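Local coordinates for transmembrane protein (Bartonella henselae, PDB 3PAM) that probably serves as part of the solute-binding component of an ABC-type oligopeptide transport system, recognising peptides outside the cytoplasm, at residues N11-L16 with A201-K206. Numbering follows the deposited sequence.
Sequences NTRRTL and ASRNLK
Arg-13 and Arg-203 run past each other in opposite directions, each reaching toward the other's loop. The contact joins two loops of a family 5 solute-binding domain. One follows strand 5-10 of the mixed sheet, and the other lies between helices 193-198 and 217-228. The main link is a hydrogen bond from Arg-13 NH2 to Arg-203 O, 2.7 Å long and nearly straight at 173°. The donor sits in the carbonyl plane, on a lone pair, and the oxygen lies in the guanidinium plane. Arg-13 NE adds a weak bond to Arg-203 O at 3.4 Å. Thus the edge carrying NE and NH2 faces one carbonyl.

The side chain of Arg-203 makes no hydrogen bond across the contact; it packs instead. Its CG is anti to the backbone N (chi1 169°), and the extended chain carries the guanidinium back over Arg-13. Arg-13 CG lies over one face of the Arg-203 guanidinium, offset toward its rim, 3.8 Å from Arg-203 NH2. Thr-12 CG2 meets Arg-203 NH1 at 3.5 Å, and their side chains cross at about a right angle. Arg-203 NH1 donates outside the contact to Gly-213 O.

An Asx turn positions Arg-13 within a type I beta turn from Asn-11 to Arg-14. Asn-11 OD1 accepts from Arg-13 N at 3.3 Å and from Arg-13 NH1 at 2.9 Å. Arg-13 NH2 also donates to Asn-210 O and NH1 to Phe-211 O, and Phe-175 makes a cation-pi contact with this arginine. These carbonyls may ease the proximity of two positive groups. Asn-11 is itself held by ND2 bonding to Tyr-177 O. The two Arg-13 donors reach Asn-11 OD1 from opposite faces of the amide plane, with NH1 45° out of it.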
ATOM      1  N   ASN A  11      -0.427  -4.597   7.607  1.00 32.11           N
ATOM      2  CA  ASN A  11      -0.329  -4.203   8.986  1.00 32.99           C
ATOM      3  C   ASN A  11       1.129  -4.050   9.379  1.00 33.66           C
ATOM      4  O   ASN A  11       1.796  -5.002   9.772  1.00 35.41           O
ATOM      5  CB  ASN A  11      -1.045  -5.142   9.918  1.00 33.88           C
ATOM      6  CG  ASN A  11      -1.111  -4.590  11.311  1.00 35.09           C
ATOM      7  OD1 ASN A  11      -0.698  -3.458  11.549  1.00 36.19           O
ATOM      8  ND2 ASN A  11      -1.615  -5.374  12.241  1.00 34.96           N
ATOM      9  N   THR A  12       1.592  -2.820   9.268  1.00 34.11           N
ATOM     10  CA  THR A  12       2.986  -2.413   9.468  1.00 35.08           C
ATOM     11  C   THR A  12       3.468  -2.576  10.914  1.00 36.08           C
ATOM     12  O   THR A  12       4.662  -2.467  11.189  1.00 36.98           O
ATOM     13  CB  THR A  12       3.097  -0.970   8.955  1.00 35.56           C
ATOM     14  OG1 THR A  12       3.742  -0.965   7.679  1.00 39.40           O
ATOM     15  CG2 THR A  12       3.765  -0.053   9.889  1.00 36.82           C
ATOM     16  N   ARG A  13       2.534  -2.860  11.829  1.00 36.20           N
ATOM     17  CA  ARG A  13       2.851  -3.110  13.241  1.00 37.32           C
ATOM     18  C   ARG A  13       3.544  -4.451  13.424  1.00 37.78           C
ATOM     19  O   ARG A  13       4.254  -4.660  14.416  1.00 39.14           O
ATOM     20  CB  ARG A  13       1.569  -3.168  14.087  1.00 37.82           C
ATOM     21  CG  ARG A  13       0.937  -1.854  14.396  1.00 37.69           C
ATOM     22  CD  ARG A  13      -0.547  -2.045  14.546  1.00 37.01           C
ATOM     23  NE  ARG A  13      -1.233  -0.768  14.497  1.00 35.43           N
ATOM     24  CZ  ARG A  13      -1.980  -0.348  13.488  1.00 34.90           C
ATOM     25  NH1 ARG A  13      -2.171  -1.118  12.422  1.00 32.61           N
ATOM     26  NH2 ARG A  13      -2.559   0.845  13.557  1.00 34.79           N
ATOM     27  N   ARG A  14       3.269  -5.378  12.514  1.00 36.29           N
ATOM     28  CA  ARG A  14       3.868  -6.716  12.586  1.00 37.33           C
ATOM     29  C   ARG A  14       5.238  -6.729  11.911  1.00 36.32           C
ATOM     30  O   ARG A  14       5.428  -6.104  10.873  1.00 33.78           O
ATOM     31  CB  ARG A  14       2.946  -7.747  11.941  1.00 37.35           C
ATOM     32  CG  ARG A  14       1.469  -7.618  12.346  1.00 39.31           C
ATOM     33  CD  ARG A  14       1.000  -8.690  13.304  1.00 40.85           C
ATOM     34  NE  ARG A  14      -0.191  -8.259  14.048  1.00 43.36           N
ATOM     35  CZ  ARG A  14      -1.239  -9.040  14.320  1.00 43.86           C
ATOM     36  NH1 ARG A  14      -1.270 -10.297  13.905  1.00 46.23           N
ATOM     37  NH2 ARG A  14      -2.275  -8.565  14.982  1.00 44.72           N
ATOM     38  N   THR A  15       6.177  -7.461  12.508  1.00 38.09           N
ATOM     39  CA  THR A  15       7.576  -7.429  12.080  1.00 38.74           C
ATOM     40  C   THR A  15       7.837  -7.764  10.615  1.00 37.39           C
ATOM     41  O   THR A  15       8.660  -7.131   9.987  1.00 37.46           O
ATOM     42  CB  THR A  15       8.487  -8.278  12.986  1.00 41.79           C
ATOM     43  OG1 THR A  15       7.947  -9.599  13.125  1.00 42.95           O
ATOM     44  CG2 THR A  15       8.622  -7.610  14.352  1.00 43.45           C
ATOM     45  N   LEU A  16       7.129  -8.737  10.066  1.00 37.27           N
ATOM     46  CA  LEU A  16       7.258  -9.066   8.649  1.00 36.59           C
ATOM     47  C   LEU A  16       7.047  -7.913   7.657  1.00 35.33           C
ATOM     48  O   LEU A  16       7.561  -7.965   6.515  1.00 35.01           O
ATOM     49  CB  LEU A  16       6.311 -10.205   8.302  1.00 37.44           C
ATOM     50  CG  LEU A  16       6.720 -11.598   8.750  1.00 39.49           C
ATOM     51  CD1 LEU A  16       5.522 -12.500   8.550  1.00 40.93           C
ATOM     52  CD2 LEU A  16       7.902 -12.075   7.945  1.00 41.38           C
ATOM     53  N   ALA A 201      -0.147   9.307  15.710  1.00 39.81           N
ATOM     54  CA  ALA A 201      -0.992   9.181  16.889  1.00 41.59           C
ATOM     55  C   ALA A 201      -2.109   8.144  16.696  1.00 40.19           C
ATOM     56  O   ALA A 201      -2.414   7.356  17.614  1.00 41.14           O
ATOM     57  CB  ALA A 201      -1.558  10.541  17.303  1.00 42.59           C
ATOM     58  N   SER A 202      -2.693   8.128  15.502  1.00 38.42           N
ATOM     59  CA  SER A 202      -3.788   7.213  15.214  1.00 36.99           C
ATOM     60  C   SER A 202      -3.293   5.800  14.974  1.00 35.86           C
ATOM     61  O   SER A 202      -4.085   4.866  14.838  1.00 36.27           O
ATOM     62  CB  SER A 202      -4.601   7.693  14.028  1.00 36.34           C
ATOM     63  OG  SER A 202      -4.085   7.181  12.805  1.00 35.29           O
ATOM     64  N   ARG A 203      -1.989   5.608  14.933  1.00 35.55           N
ATOM     65  CA  ARG A 203      -1.475   4.238  14.809  1.00 34.74           C
ATOM     66  C   ARG A 203      -1.846   3.391  16.032  1.00 35.70           C
ATOM     67  O   ARG A 203      -2.205   2.223  15.891  1.00 35.82           O
ATOM     68  CB  ARG A 203       0.025   4.242  14.563  1.00 34.55           C
ATOM     69  CG  ARG A 203       0.690   2.884  14.670  1.00 35.16           C
ATOM     70  CD  ARG A 203       2.187   3.073  14.709  1.00 33.43           C
ATOM     71  NE  ARG A 203       2.861   1.868  15.143  1.00 36.37           N
ATOM     72  CZ  ARG A 203       3.592   1.082  14.354  1.00 37.29           C
ATOM     73  NH1 ARG A 203       3.761   1.354  13.050  1.00 36.88           N
ATOM     74  NH2 ARG A 203       4.167   0.015  14.878  1.00 38.65           N
ATOM     75  N   ASN A 204      -1.813   3.992  17.217  1.00 36.86           N
ATOM     76  CA  ASN A 204      -2.012   3.241  18.451  1.00 38.59           C
ATOM     77  C   ASN A 204      -3.341   3.473  19.174  1.00 40.41           C
ATOM     78  O   ASN A 204      -3.448   3.248  20.389  1.00 42.53           O
ATOM     79  CB  ASN A 204      -0.833   3.475  19.384  1.00 40.13           C
ATOM     80  CG  ASN A 204       0.462   2.981  18.792  1.00 38.31           C
ATOM     81  OD1 ASN A 204       0.593   1.796  18.500  1.00 38.06           O
ATOM     82  ND2 ASN A 204       1.424   3.881  18.603  1.00 36.38           N
ATOM     83  N   LEU A 205      -4.355   3.883  18.412  1.00 39.83           N
ATOM     84  CA  LEU A 205      -5.703   4.071  18.950  1.00 40.74           C
ATOM     85  C   LEU A 205      -6.686   3.162  18.212  1.00 39.62           C
ATOM     86  O   LEU A 205      -7.079   3.415  17.063  1.00 38.04           O
ATOM     87  CB  LEU A 205      -6.139   5.539  18.874  1.00 41.01           C
ATOM     88  CG  LEU A 205      -5.371   6.573  19.727  1.00 42.48           C
ATOM     89  CD1 LEU A 205      -5.717   8.010  19.292  1.00 39.73           C
ATOM     90  CD2 LEU A 205      -5.588   6.387  21.229  1.00 42.07           C
ATOM     91  N   LYS A 206      -7.050   2.083  18.896  1.00 40.34           N
ATOM     92  CA  LYS A 206      -8.026   1.127  18.418  1.00 39.95           C
ATOM     93  C   LYS A 206      -9.299   1.766  17.889  1.00 39.53           C
ATOM     94  O   LYS A 206      -9.901   2.632  18.532  1.00 41.20           O
ATOM     95  CB  LYS A 206      -8.340   0.117  19.521  1.00 42.23           C
ATOM     96  CG  LYS A 206      -7.435  -1.102  19.430  1.00 43.01           C
ATOM     97  CD  LYS A 206      -6.893  -1.539  20.783  1.00 46.05           C
ATOM     98  CE  LYS A 206      -5.721  -2.497  20.603  1.00 47.00           C
ATOM     99  NZ  LYS A 206      -4.876  -2.193  19.381  1.00 45.40           N
TER